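Local coordinates for protein N-acetylglucosamine 2-epimerase (Xylella fastidiosa, PDB 3GT5) that probably isomerises or epimerises a sugar substrate, in the manner of N-acylglucosamine 2-epimerases, at residues Leu216-Tyr221 with Trp243-Gly248; Ala353-Leu358 with Asp367-Ala372. All blocks are in the same frame, centred on the assembly; numbering follows the deposited sequence.

Interaction 1 of 2, residues Leu216-Tyr221 with Trp243-Gly248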
ATOM      1  N   LEU A 216       5.503 -18.616  -3.844  1.00 21.14           N
ATOM      2  CA  LEU A 216       5.216 -17.187  -3.997  1.00 20.30           C
ATOM      3  C   LEU A 216       3.725 -16.969  -3.838  1.00 18.61           C
ATOM      4  O   LEU A 216       2.949 -17.918  -3.933  1.00 19.31           O
ATOM      5  CB  LEU A 216       5.683 -16.656  -5.350  1.00 21.36           C
ATOM      6  CG  LEU A 216       7.195 -16.635  -5.597  1.00 23.17           C
ATOM      7  CD1 LEU A 216       7.428 -16.025  -6.989  1.00 26.78           C
ATOM      8  CD2 LEU A 216       7.946 -15.834  -4.538  1.00 25.36           C
ATOM      9  N   VAL A 217       3.321 -15.732  -3.566  1.00 16.91           N
ATOM     10  CA  VAL A 217       1.929 -15.396  -3.334  1.00 16.86           C
ATOM     11  C   VAL A 217       1.252 -14.977  -4.649  1.00 16.58           C
ATOM     12  O   VAL A 217       1.564 -13.937  -5.227  1.00 17.04           O
ATOM     13  CB  VAL A 217       1.778 -14.271  -2.274  1.00 16.72           C
ATOM     14  CG1 VAL A 217       0.314 -13.896  -2.047  1.00 17.68           C
ATOM     15  CG2 VAL A 217       2.493 -14.661  -0.946  1.00 16.72           C
ATOM     16  N   TRP A 218       0.337 -15.806  -5.115  1.00 17.29           N
ATOM     17  CA  TRP A 218      -0.517 -15.495  -6.255  1.00 17.95           C
ATOM     18  C   TRP A 218      -1.663 -14.589  -5.800  1.00 18.01           C
ATOM     19  O   TRP A 218      -2.031 -14.598  -4.610  1.00 18.20           O
ATOM     20  CB  TRP A 218      -1.051 -16.822  -6.833  1.00 18.45           C
ATOM     21  CG  TRP A 218      -1.824 -16.693  -8.085  1.00 17.53           C
ATOM     22  CD1 TRP A 218      -3.181 -16.788  -8.215  1.00 16.18           C
ATOM     23  CD2 TRP A 218      -1.311 -16.475  -9.417  1.00 18.10           C
ATOM     24  NE1 TRP A 218      -3.545 -16.620  -9.526  1.00 19.57           N
ATOM     25  CE2 TRP A 218      -2.429 -16.434 -10.287  1.00 18.93           C
ATOM     26  CE3 TRP A 218      -0.016 -16.311  -9.958  1.00 18.91           C
ATOM     27  CZ2 TRP A 218      -2.305 -16.210 -11.668  1.00 20.85           C
ATOM     28  CZ3 TRP A 218       0.117 -16.108 -11.337  1.00 19.75           C
ATOM     29  CH2 TRP A 218      -1.017 -16.074 -12.174  1.00 19.91           C
ATOM     30  N   GLU A 219      -2.224 -13.782  -6.696  1.00 17.24           N
ATOM     31  CA  GLU A 219      -3.204 -12.776  -6.313  1.00 18.94           C
ATOM     32  C   GLU A 219      -4.614 -13.296  -6.128  1.00 17.77           C
ATOM     33  O   GLU A 219      -5.338 -12.824  -5.244  1.00 17.89           O
ATOM     34  CB  GLU A 219      -3.288 -11.661  -7.342  1.00 19.26           C
ATOM     35  CG  GLU A 219      -2.018 -10.864  -7.538  1.00 19.90           C
ATOM     36  CD  GLU A 219      -1.627 -10.036  -6.339  1.00 20.13           C
ATOM     37  OE1 GLU A 219      -2.504  -9.423  -5.683  1.00 21.20           O
ATOM     38  OE2 GLU A 219      -0.409 -10.017  -6.014  1.00 21.37           O
ATOM     39  N   HIS A 220      -5.023 -14.240  -6.981  1.00 16.29           N
ATOM     40  CA  HIS A 220      -6.449 -14.562  -7.176  1.00 16.74           C
ATOM     41  C   HIS A 220      -6.822 -15.994  -6.829  1.00 16.51           C
ATOM     42  O   HIS A 220      -6.112 -16.912  -7.148  1.00 15.73           O
ATOM     43  CB  HIS A 220      -6.811 -14.346  -8.630  1.00 18.11           C
ATOM     44  CG  HIS A 220      -6.335 -13.048  -9.159  1.00 18.37           C
ATOM     45  ND1 HIS A 220      -6.664 -11.853  -8.556  1.00 17.55           N
ATOM     46  CD2 HIS A 220      -5.526 -12.744 -10.198  1.00 19.44           C
ATOM     47  CE1 HIS A 220      -6.121 -10.857  -9.242  1.00 21.42           C
ATOM     48  NE2 HIS A 220      -5.418 -11.371 -10.235  1.00 20.21           N
ATOM     49  N   TYR A 221      -7.938 -16.149  -6.131  1.00 16.70           N
ATOM     50  CA  TYR A 221      -8.370 -17.440  -5.655  1.00 17.04           C
ATOM     51  C   TYR A 221      -9.894 -17.626  -5.807  1.00 17.88           C
ATOM     52  O   TYR A 221     -10.654 -16.692  -5.992  1.00 17.79           O
ATOM     53  CB  TYR A 221      -7.990 -17.647  -4.172  1.00 17.39           C
ATOM     54  CG  TYR A 221      -6.536 -17.433  -3.892  1.00 16.49           C
ATOM     55  CD1 TYR A 221      -5.627 -18.495  -3.850  1.00 16.25           C
ATOM     56  CD2 TYR A 221      -6.052 -16.136  -3.695  1.00 17.17           C
ATOM     57  CE1 TYR A 221      -4.247 -18.265  -3.603  1.00 16.72           C
ATOM     58  CE2 TYR A 221      -4.693 -15.904  -3.458  1.00 15.84           C
ATOM     59  CZ  TYR A 221      -3.802 -16.974  -3.416  1.00 16.39           C
ATOM     60  OH  TYR A 221      -2.444 -16.762  -3.188  1.00 19.57           O
ATOM     61  N   TRP A 243      -3.059  -9.460 -13.688  1.00 20.84           N
ATOM     62  CA  TRP A 243      -2.726 -10.878 -13.847  1.00 19.94           C
ATOM     63  C   TRP A 243      -1.225 -11.120 -13.666  1.00 20.29           C
ATOM     64  O   TRP A 243      -0.402 -10.344 -14.168  1.00 21.06           O
ATOM     65  CB  TRP A 243      -3.149 -11.406 -15.230  1.00 20.58           C
ATOM     66  CG  TRP A 243      -2.944 -12.922 -15.319  1.00 19.06           C
ATOM     67  CD1 TRP A 243      -3.847 -13.887 -14.949  1.00 18.96           C
ATOM     68  CD2 TRP A 243      -1.791 -13.632 -15.803  1.00 19.22           C
ATOM     69  NE1 TRP A 243      -3.313 -15.140 -15.121  1.00 20.53           N
ATOM     70  CE2 TRP A 243      -2.060 -15.017 -15.659  1.00 17.45           C
ATOM     71  CE3 TRP A 243      -0.536 -13.236 -16.319  1.00 19.70           C
ATOM     72  CZ2 TRP A 243      -1.147 -16.001 -16.046  1.00 17.22           C
ATOM     73  CZ3 TRP A 243       0.379 -14.222 -16.699  1.00 20.37           C
ATOM     74  CH2 TRP A 243       0.086 -15.580 -16.541  1.00 18.80           C
ATOM     75  N   GLY A 244      -0.863 -12.231 -13.024  1.00 18.69           N
ATOM     76  CA  GLY A 244       0.536 -12.685 -12.931  1.00 18.45           C
ATOM     77  C   GLY A 244       1.057 -12.533 -11.512  1.00 18.80           C
ATOM     78  O   GLY A 244       0.385 -11.879 -10.679  1.00 19.74           O
ATOM     79  N   PHE A 245       2.221 -13.131 -11.217  1.00 17.61           N
ATOM     80  CA  PHE A 245       2.884 -12.867  -9.953  1.00 17.35           C
ATOM     81  C   PHE A 245       3.369 -11.448  -9.952  1.00 18.37           C
ATOM     82  O   PHE A 245       3.948 -10.983 -10.934  1.00 19.66           O
ATOM     83  CB  PHE A 245       4.075 -13.803  -9.720  1.00 17.71           C
ATOM     84  CG  PHE A 245       3.691 -15.192  -9.340  1.00 17.58           C
ATOM     85  CD1 PHE A 245       3.215 -15.455  -8.067  1.00 16.12           C
ATOM     86  CD2 PHE A 245       3.862 -16.251 -10.223  1.00 18.67           C
ATOM     87  CE1 PHE A 245       2.905 -16.714  -7.674  1.00 17.67           C
ATOM     88  CE2 PHE A 245       3.534 -17.564  -9.830  1.00 21.02           C
ATOM     89  CZ  PHE A 245       3.046 -17.786  -8.562  1.00 20.04           C
ATOM     90  N   GLN A 246       3.129 -10.757  -8.838  1.00 18.08           N
ATOM     91  CA  GLN A 246       3.517  -9.364  -8.661  1.00 17.34           C
ATOM     92  C   GLN A 246       4.733  -9.350  -7.738  1.00 17.30           C
ATOM     93  O   GLN A 246       4.576  -9.537  -6.535  1.00 15.83           O
ATOM     94  CB  GLN A 246       2.361  -8.622  -7.988  1.00 18.30           C
ATOM     95  CG  GLN A 246       1.178  -8.382  -8.910  1.00 19.21           C
ATOM     96  CD  GLN A 246       1.335  -7.049  -9.579  1.00 23.54           C
ATOM     97  OE1 GLN A 246       1.509  -6.036  -8.882  1.00 26.23           O
ATOM     98  NE2 GLN A 246       1.296  -7.015 -10.930  1.00 26.32           N
ATOM     99  N   PRO A 247       5.956  -9.152  -8.270  1.00 17.65           N
ATOM    100  CA  PRO A 247       7.101  -9.077  -7.383  1.00 16.99           C
ATOM    101  C   PRO A 247       6.961  -8.037  -6.260  1.00 16.45           C
ATOM    102  O   PRO A 247       7.454  -8.246  -5.150  1.00 15.61           O
ATOM    103  CB  PRO A 247       8.266  -8.661  -8.333  1.00 18.55           C
ATOM    104  CG  PRO A 247       7.641  -8.271  -9.585  1.00 18.02           C
ATOM    105  CD  PRO A 247       6.376  -9.027  -9.689  1.00 18.13           C
ATOM    106  N   GLY A 248       6.317  -6.931  -6.563  1.00 15.58           N
ATOM    107  CA  GLY A 248       6.066  -5.854  -5.605  1.00 15.77           C
ATOM    108  C   GLY A 248       5.280  -6.334  -4.416  1.00 15.78           C
ATOM    109  O   GLY A 248       5.454  -5.829  -3.315  1.00 16.34           O
TER
HETATM  110  O   HOH W   1       1.361 -11.867  -6.931  1.00 18.98           O
HETATM  111  O   HOH W   2      -1.588 -13.448  -9.569  1.00 23.48           O
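Trp218 drives its indole edge between Phe245 and Trp243, an aromatic cluster that ties two loops together within the (alpha/alpha)6 barrel of the six-hairpin clan. With CG anti to the backbone N (chi1 -174°), the indole reaches across to 243-248. Its CB lies 4.0 Å from Phe245 CE1. One bond past the ring junction, CE3 sits over the centre of the phenyl face, 3.7 Å from Phe245 CZ, in a T-shaped stack with planes at 82°. Leu216 touches with CB, 3.6 Å from Phe245 CE1, its CD1 over the opposite face. CZ3 of Trp218 then meets backbone, 3.6 Å from Phe245 N, and CH2 and CZ2 form a second T-shaped stack on the face of Trp243, CH2 being 3.8 Å from Trp243 CE2. Both indole N-H groups bond outside the contact, Trp218 NE1 to Asp228 O and Trp243 NE1 to Trp229 O, which helps fix the rings. No direct hydrogen bond joins the segments; two waters do. One links Glu219 N to Gly244 O and lies over the Trp218 face. The other accepts from Gln246 N and donates to Val217 O and to Glu219 OE2, a carboxylate oxygen also bonded to His249 ND1, both water-to-oxygen distances being 2.7 Å.

Interaction 2 of 2, residues Ala353-Leu358 with Asp367-Ala372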
ATOM      1  N   ALA A 353       7.844  14.157  -6.248  1.00 18.85           N
ATOM      2  CA  ALA A 353       6.981  12.978  -6.229  1.00 18.00           C
ATOM      3  C   ALA A 353       7.487  12.078  -7.353  1.00 18.62           C
ATOM      4  O   ALA A 353       8.397  12.456  -8.085  1.00 18.63           O
ATOM      5  CB  ALA A 353       5.511  13.353  -6.368  1.00 18.59           C
ATOM      6  N   TRP A 354       6.967  10.858  -7.446  1.00 18.01           N
ATOM      7  CA  TRP A 354       7.433   9.899  -8.432  1.00 17.77           C
ATOM      8  C   TRP A 354       6.461   9.806  -9.598  1.00 17.27           C
ATOM      9  O   TRP A 354       5.247  10.040  -9.456  1.00 18.71           O
ATOM     10  CB  TRP A 354       7.518   8.486  -7.805  1.00 17.50           C
ATOM     11  CG  TRP A 354       8.574   8.228  -6.738  1.00 17.59           C
ATOM     12  CD1 TRP A 354       8.953   9.053  -5.697  1.00 18.53           C
ATOM     13  CD2 TRP A 354       9.294   7.003  -6.537  1.00 19.54           C
ATOM     14  NE1 TRP A 354       9.870   8.431  -4.914  1.00 20.85           N
ATOM     15  CE2 TRP A 354      10.095   7.167  -5.390  1.00 19.21           C
ATOM     16  CE3 TRP A 354       9.320   5.781  -7.200  1.00 19.35           C
ATOM     17  CZ2 TRP A 354      10.939   6.174  -4.933  1.00 21.30           C
ATOM     18  CZ3 TRP A 354      10.148   4.798  -6.738  1.00 21.92           C
ATOM     19  CH2 TRP A 354      10.951   4.986  -5.626  1.00 22.37           C
ATOM     20  N   TYR A 355       6.989   9.473 -10.780  1.00 18.17           N
ATOM     21  CA  TYR A 355       6.120   9.088 -11.890  1.00 18.73           C
ATOM     22  C   TYR A 355       5.434   7.796 -11.520  1.00 19.36           C
ATOM     23  O   TYR A 355       6.003   7.026 -10.762  1.00 20.05           O
ATOM     24  CB  TYR A 355       6.888   8.911 -13.180  1.00 19.01           C
ATOM     25  CG  TYR A 355       7.695  10.139 -13.553  1.00 21.45           C
ATOM     26  CD1 TYR A 355       7.084  11.362 -13.700  1.00 20.65           C
ATOM     27  CD2 TYR A 355       9.071  10.049 -13.745  1.00 24.15           C
ATOM     28  CE1 TYR A 355       7.840  12.512 -14.049  1.00 23.21           C
ATOM     29  CE2 TYR A 355       9.839  11.166 -14.083  1.00 25.97           C
ATOM     30  CZ  TYR A 355       9.190  12.404 -14.235  1.00 25.37           C
ATOM     31  OH  TYR A 355       9.927  13.515 -14.565  1.00 28.23           O
ATOM     32  N   ARG A 356       4.216   7.565 -12.022  1.00 18.60           N
ATOM     33  CA  ARG A 356       3.526   6.305 -11.713  1.00 18.97           C
ATOM     34  C   ARG A 356       4.197   5.077 -12.378  1.00 19.83           C
ATOM     35  O   ARG A 356       4.426   4.060 -11.735  1.00 18.83           O
ATOM     36  CB  ARG A 356       2.043   6.370 -12.027  1.00 19.51           C
ATOM     37  CG  ARG A 356       1.242   5.126 -11.621  1.00 18.99           C
ATOM     38  CD  ARG A 356      -0.249   5.271 -11.858  1.00 22.99           C
ATOM     39  NE  ARG A 356      -0.581   5.062 -13.276  1.00 25.52           N
ATOM     40  CZ  ARG A 356      -0.893   3.894 -13.835  1.00 29.09           C
ATOM     41  NH1 ARG A 356      -1.164   3.852 -15.137  1.00 30.41           N
ATOM     42  NH2 ARG A 356      -0.960   2.772 -13.119  1.00 28.45           N
ATOM     43  N   LEU A 357       4.524   5.170 -13.663  1.00 20.74           N
ATOM     44  CA  LEU A 357       5.138   4.068 -14.341  1.00 21.57           C
ATOM     45  C   LEU A 357       5.916   4.517 -15.567  1.00 21.46           C
ATOM     46  O   LEU A 357       5.729   5.626 -16.056  1.00 23.19           O
ATOM     47  CB  LEU A 357       4.073   3.036 -14.732  1.00 23.54           C
ATOM     48  CG  LEU A 357       3.223   3.339 -15.964  1.00 22.44           C
ATOM     49  CD1 LEU A 357       2.396   2.074 -16.349  1.00 24.99           C
ATOM     50  CD2 LEU A 357       2.335   4.518 -15.696  1.00 26.52           C
ATOM     51  N   LEU A 358       6.823   3.659 -16.003  1.00 21.22           N
ATOM     52  CA  LEU A 358       7.572   3.858 -17.230  1.00 21.37           C
ATOM     53  C   LEU A 358       7.416   2.560 -18.004  1.00 23.19           C
ATOM     54  O   LEU A 358       7.134   1.482 -17.418  1.00 21.96           O
ATOM     55  CB  LEU A 358       9.027   4.132 -16.927  1.00 22.38           C
ATOM     56  CG  LEU A 358       9.333   5.320 -15.981  1.00 21.09           C
ATOM     57  CD1 LEU A 358      10.821   5.242 -15.601  1.00 24.60           C
ATOM     58  CD2 LEU A 358       8.954   6.646 -16.680  1.00 21.52           C
ATOM     59  N   ASP A 367       1.635  12.376 -18.962  1.00 26.27           N
ATOM     60  CA  ASP A 367       1.915  13.327 -17.869  1.00 26.94           C
ATOM     61  C   ASP A 367       0.997  13.126 -16.644  1.00 25.16           C
ATOM     62  O   ASP A 367       0.910  14.003 -15.774  1.00 24.56           O
ATOM     63  CB  ASP A 367       1.738  14.769 -18.379  1.00 27.97           C
ATOM     64  CG  ASP A 367       0.258  15.117 -18.670  1.00 31.58           C
ATOM     65  OD1 ASP A 367      -0.602  14.194 -18.765  1.00 36.63           O
ATOM     66  OD2 ASP A 367      -0.054  16.328 -18.795  1.00 41.51           O
ATOM     67  N   GLU A 368       0.316  11.987 -16.582  1.00 23.97           N
ATOM     68  CA  GLU A 368      -0.593  11.676 -15.469  1.00 23.50           C
ATOM     69  C   GLU A 368       0.163  11.061 -14.294  1.00 22.07           C
ATOM     70  O   GLU A 368       0.170   9.860 -14.098  1.00 22.86           O
ATOM     71  CB  GLU A 368      -1.721  10.778 -15.963  1.00 24.68           C
ATOM     72  CG  GLU A 368      -2.575  11.506 -16.980  1.00 26.51           C
ATOM     73  CD  GLU A 368      -3.756  10.695 -17.532  1.00 33.38           C
ATOM     74  OE1 GLU A 368      -3.954   9.515 -17.198  1.00 33.04           O
ATOM     75  OE2 GLU A 368      -4.504  11.258 -18.355  1.00 41.18           O
ATOM     76  N   LYS A 369       0.832  11.923 -13.529  1.00 20.11           N
ATOM     77  CA  LYS A 369       1.686  11.520 -12.438  1.00 19.32           C
ATOM     78  C   LYS A 369       0.950  10.746 -11.365  1.00 18.68           C
ATOM     79  O   LYS A 369       1.420   9.714 -10.921  1.00 18.63           O
ATOM     80  CB  LYS A 369       2.335  12.734 -11.781  1.00 19.54           C
ATOM     81  CG  LYS A 369       3.197  12.431 -10.560  1.00 19.99           C
ATOM     82  CD  LYS A 369       4.005  13.637 -10.158  1.00 20.82           C
ATOM     83  CE  LYS A 369       5.313  13.802 -10.900  1.00 23.32           C
ATOM     84  NZ  LYS A 369       5.859  15.180 -10.707  1.00 22.08           N
ATOM     85  N   SER A 370      -0.178  11.281 -10.945  1.00 18.51           N
ATOM     86  CA  SER A 370      -0.916  10.691  -9.832  1.00 18.57           C
ATOM     87  C   SER A 370      -2.395  10.697 -10.158  1.00 18.51           C
ATOM     88  O   SER A 370      -3.125  11.592  -9.764  1.00 18.40           O
ATOM     89  CB  SER A 370      -0.695  11.444  -8.535  1.00 17.67           C
ATOM     90  OG  SER A 370       0.630  11.411  -8.135  1.00 17.36           O
ATOM     91  N   PRO A 371      -2.857   9.645 -10.834  1.00 19.22           N
ATOM     92  CA  PRO A 371      -4.295   9.434 -10.945  1.00 20.10           C
ATOM     93  C   PRO A 371      -4.865   8.912  -9.618  1.00 20.62           C
ATOM     94  O   PRO A 371      -4.121   8.626  -8.679  1.00 20.12           O
ATOM     95  CB  PRO A 371      -4.420   8.399 -12.071  1.00 20.57           C
ATOM     96  CG  PRO A 371      -3.025   7.852 -12.307  1.00 21.37           C
ATOM     97  CD  PRO A 371      -2.069   8.540 -11.409  1.00 20.15           C
ATOM     98  N   ALA A 372      -6.173   8.760  -9.571  1.00 21.95           N
ATOM     99  CA  ALA A 372      -6.881   8.237  -8.400  1.00 22.51           C
ATOM    100  C   ALA A 372      -6.242   6.945  -7.965  1.00 22.17           C
ATOM    101  O   ALA A 372      -5.923   6.081  -8.789  1.00 22.20           O
ATOM    102  CB  ALA A 372      -8.341   8.012  -8.730  1.00 22.61           C
TER
HETATM  103  O   HOH W   3       3.042   8.831 -14.312  1.00 24.15           O
HETATM  104  O   HOH W   4      -0.514   7.417 -14.949  1.00 26.30           O
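Ala353 begins a side-by-side packing of two loop segments in which the aliphatic chain of Lys369 lies against residues 353-355. The Ala353 methyl marks one flank of that chain, its CB 4.1 Å from Lys369 CD. The 367-372 side carries a classic beta bulge, Lys369 and Ser370 both facing Phe37 of strand 36-37, while 353-358 runs into strand 357-358, the last strand of a three-stranded antiparallel sheet in the barrel of the family.

At Trp354 the carbonyl does the touching, with its O 3.3 Å from Lys369 CG; the side chain leaves the backbone away from 367-372, and its indole packs on helix 329-346 and bonds through NE1 to His14 NE2. Trp354 O itself accepts from Lys374 NZ, which also bonds Lys369 O and Ser370 OG, so one ammonium group bridges both segments.

Tyr355 brings its ring obliquely to the lysine, CD1 lying 4.1 Å from Lys369 CE. A turn at chi3 (-85°) bends the otherwise extended lysine, whose NZ makes a salt bridge with Asp348 and hydrogen bonds to the carbonyls of Asp39 and Gly352.

Arg356 covers the other end, its CB 3.6 Å from Lys369 O, and CD packs 3.8 Å from Pro371 CD as the two side chains cross at about a right angle. A chi1 of -175° sets CG of Arg356 opposite its own N; the chain runs out alongside the proline, the turn at chi3 (79°) keeps NE beside Pro371 CG, and Leu357 CD2 lies over one face of the guanidinium. In place of direct hydrogen bonds between the segments, Glu368 O receives one water that accepts from Arg356 N and a second, in the guanidinium plane, that accepts from Arg356 NE at 2.9 Å and donates to Glu368 O at 2.7 Å.

Overall arrangement
Both contacts illustrate how an (alpha/alpha)6 barrel can join its connecting loops through packing and bridging water, without direct hydrogen bonds between the paired segments. Interaction 1 closes in sequence before interaction 2 opens, and their centres lie 23 Å apart, with nearest atoms about 10 Å from each other and no touch. Each centre is 15 Å from the centre of the chain. The balance of forces differs: interaction 1 is buried and built on aromatic rings, whereas interaction 2 is partly buried and relies on the aliphatic parts of a lysine and an arginine. Residues 243-248 lead into helix 247-263, while 367-372 precedes helix 377-387.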